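Local atomic coordinates of lipolytic enzyme (Clostridium thermocellum, PDB entry 2VPT), a protein that probably removes acetyl groups from xylan, this chain being the catalytic domain of a cellulosomal family 3 carbohydrate esterase. Residues S73-N76 against N77-T81. Numbering follows the deposited sequence.
Sequences SNIN and NWLNT
One face of the Trp78 indole rests on the preceding helical turn, where Asn74 O and Ile75 CA both lie 3.6 Å above the ring plane, displaced toward its rim. With CG beside the backbone N (chi1 -59°), the indole reaches back over that turn. Asn74 CB then packs 3.7 Å from Trp78 CZ2, while Ile75 CG1 lies 4.0 Å from Trp78 CE3, the Ile75 and Trp78 side chains crossing at about a right angle; the ring of His63 also meets the indole, nearly parallel to it. A broad, flat residue thus suits this spot on helix 68-82, which links strands 59-62 and 86-90 as a beta-alpha-beta crossover in the SGNH hydrolase fold. Branched Ile75 and Leu79 supply the helix's buried side, Ile75 CG1 approaching Leu79 CD1 to 4.1 Å, and Ile75 reaches Val11 and Ile114. The backbone bond from Leu79 N to Ile75 O is short and straight (2.8 Å, 172°), whereas Asn74 O takes two weak ones, from Asn77 N and Trp78 N. Amides suit the more open flank: a water donates to Asn74 OD1 (2.6 Å) and accepts from Asn77 ND2 at an unusually short 2.5 Å, while Asn74 ND2 bonds Gln70 O. Asn76 turns instead to helix 104-117, its OD1 accepting from Gln113 NE2.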
ATOM      1  N   SER A  73       4.055 -16.944 -10.267  1.00 13.78           N
ATOM      2  CA  SER A  73       5.395 -17.242  -9.806  1.00 14.29           C
ATOM      3  C   SER A  73       5.496 -17.377  -8.279  1.00 14.59           C
ATOM      4  O   SER A  73       6.407 -18.035  -7.769  1.00 15.98           O
ATOM      5  CB  SER A  73       6.335 -16.164 -10.334  1.00 14.41           C
ATOM      6  OG  SER A  73       7.683 -16.559 -10.272  1.00 16.63           O
ATOM      7  N   ASN A  74       4.556 -16.775  -7.543  1.00 14.07           N
ATOM      8  CA  ASN A  74       4.624 -16.735  -6.085  1.00 14.75           C
ATOM      9  C   ASN A  74       3.419 -17.310  -5.346  1.00 14.06           C
ATOM     10  O   ASN A  74       3.528 -17.602  -4.159  1.00 15.04           O
ATOM     11  CB  ASN A  74       4.850 -15.293  -5.640  1.00 15.92           C
ATOM     12  CG  ASN A  74       6.109 -14.734  -6.206  1.00 18.86           C
ATOM     13  OD1 ASN A  74       7.209 -15.161  -5.831  1.00 22.27           O
ATOM     14  ND2 ASN A  74       5.982 -13.832  -7.165  1.00 18.09           N
ATOM     15  N   ILE A  75       2.292 -17.501  -6.021  1.00 14.04           N
ATOM     16  CA  ILE A  75       1.050 -17.812  -5.311  1.00 14.49           C
ATOM     17  C   ILE A  75       1.085 -19.169  -4.584  1.00 14.81           C
ATOM     18  O   ILE A  75       0.409 -19.352  -3.576  1.00 14.90           O
ATOM     19  CB  ILE A  75      -0.148 -17.722  -6.260  1.00 14.90           C
ATOM     20  CG1 ILE A  75      -1.466 -17.631  -5.469  1.00 15.63           C
ATOM     21  CG2 ILE A  75      -0.123 -18.856  -7.271  1.00 17.02           C
ATOM     22  CD1 ILE A  75      -2.651 -17.194  -6.319  1.00 15.56           C
ATOM     23  N   ASN A  76       1.897 -20.123  -5.049  1.00 15.39           N
ATOM     24  CA  ASN A  76       1.980 -21.406  -4.348  1.00 16.10           C
ATOM     25  C   ASN A  76       2.459 -21.187  -2.931  1.00 15.45           C
ATOM     26  O   ASN A  76       1.957 -21.800  -1.992  1.00 15.88           O
ATOM     27  CB  ASN A  76       2.932 -22.380  -5.037  1.00 17.03           C
ATOM     28  CG  ASN A  76       2.441 -22.825  -6.380  1.00 18.11           C
ATOM     29  OD1 ASN A  76       1.382 -22.410  -6.852  1.00 20.59           O
ATOM     30  ND2 ASN A  76       3.229 -23.692  -7.023  1.00 21.10           N
ATOM     31  N   ASN A  77       3.427 -20.291  -2.776  1.00 15.10           N
ATOM     32  CA  ASN A  77       3.936 -19.960  -1.448  1.00 15.29           C
ATOM     33  C   ASN A  77       2.904 -19.245  -0.584  1.00 14.40           C
ATOM     34  O   ASN A  77       2.757 -19.545   0.609  1.00 14.75           O
ATOM     35  CB  ASN A  77       5.210 -19.126  -1.550  1.00 16.00           C
ATOM     36  CG  ASN A  77       6.329 -19.860  -2.266  1.00 19.00           C
ATOM     37  OD1 ASN A  77       6.482 -21.070  -2.129  1.00 23.11           O
ATOM     38  ND2 ASN A  77       7.123 -19.122  -3.021  1.00 21.57           N
ATOM     39  N   TRP A  78       2.184 -18.302  -1.185  1.00 13.59           N
ATOM     40  CA  TRP A  78       1.156 -17.569  -0.456  1.00 13.30           C
ATOM     41  C   TRP A  78       0.058 -18.519   0.025  1.00 13.32           C
ATOM     42  O   TRP A  78      -0.397 -18.436   1.161  1.00 13.81           O
ATOM     43  CB  TRP A  78       0.542 -16.491  -1.346  1.00 12.95           C
ATOM     44  CG  TRP A  78       1.513 -15.487  -1.874  1.00 12.36           C
ATOM     45  CD1 TRP A  78       2.764 -15.207  -1.402  1.00 12.68           C
ATOM     46  CD2 TRP A  78       1.292 -14.599  -2.959  1.00 11.35           C
ATOM     47  NE1 TRP A  78       3.341 -14.226  -2.154  1.00 13.58           N
ATOM     48  CE2 TRP A  78       2.447 -13.812  -3.101  1.00 11.58           C
ATOM     49  CE3 TRP A  78       0.215 -14.376  -3.811  1.00 12.48           C
ATOM     50  CZ2 TRP A  78       2.568 -12.835  -4.085  1.00 12.23           C
ATOM     51  CZ3 TRP A  78       0.342 -13.404  -4.790  1.00 13.04           C
ATOM     52  CH2 TRP A  78       1.504 -12.653  -4.914  1.00 13.16           C
ATOM     53  N   LEU A  79      -0.386 -19.411  -0.852  1.00 14.03           N
ATOM     54  CA  LEU A  79      -1.399 -20.395  -0.491  1.00 14.53           C
ATOM     55  C   LEU A  79      -0.940 -21.301   0.640  1.00 15.01           C
ATOM     56  O   LEU A  79      -1.708 -21.598   1.549  1.00 15.11           O
ATOM     57  CB  LEU A  79      -1.761 -21.238  -1.717  1.00 14.92           C
ATOM     58  CG  LEU A  79      -2.564 -20.495  -2.793  1.00 15.79           C
ATOM     59  CD1 LEU A  79      -2.600 -21.287  -4.107  1.00 16.30           C
ATOM     60  CD2 LEU A  79      -3.969 -20.233  -2.309  1.00 17.01           C
ATOM     61  N   ASN A  80       0.300 -21.767   0.566  1.00 15.74           N
ATOM     62  CA  ASN A  80       0.810 -22.655   1.610  1.00 16.81           C
ATOM     63  C   ASN A  80       0.999 -21.916   2.933  1.00 16.39           C
ATOM     64  O   ASN A  80       0.740 -22.470   4.000  1.00 17.86           O
ATOM     65  CB  ASN A  80       2.104 -23.335   1.158  1.00 17.07           C
ATOM     66  CG  ASN A  80       1.858 -24.445   0.134  1.00 19.69           C
ATOM     67  OD1 ASN A  80       2.676 -24.670  -0.766  1.00 23.92           O
ATOM     68  ND2 ASN A  80       0.729 -25.137   0.267  1.00 20.19           N
ATOM     69  N   THR A  81       1.423 -20.656   2.871  1.00 15.75           N
ATOM     70  CA  THR A  81       1.639 -19.859   4.069  1.00 16.21           C
ATOM     71  C   THR A  81       0.331 -19.517   4.773  1.00 16.41           C
ATOM     72  O   THR A  81       0.221 -19.639   5.994  1.00 17.08           O
ATOM     73  CB  THR A  81       2.389 -18.563   3.731  1.00 15.86           C
ATOM     74  OG1 THR A  81       3.706 -18.884   3.261  1.00 17.67           O
ATOM     75  CG2 THR A  81       2.501 -17.649   4.947  1.00 17.27           C
TER
HETATM   76  O   HOH W   1       7.347 -16.758  -3.738  1.00 33.60           O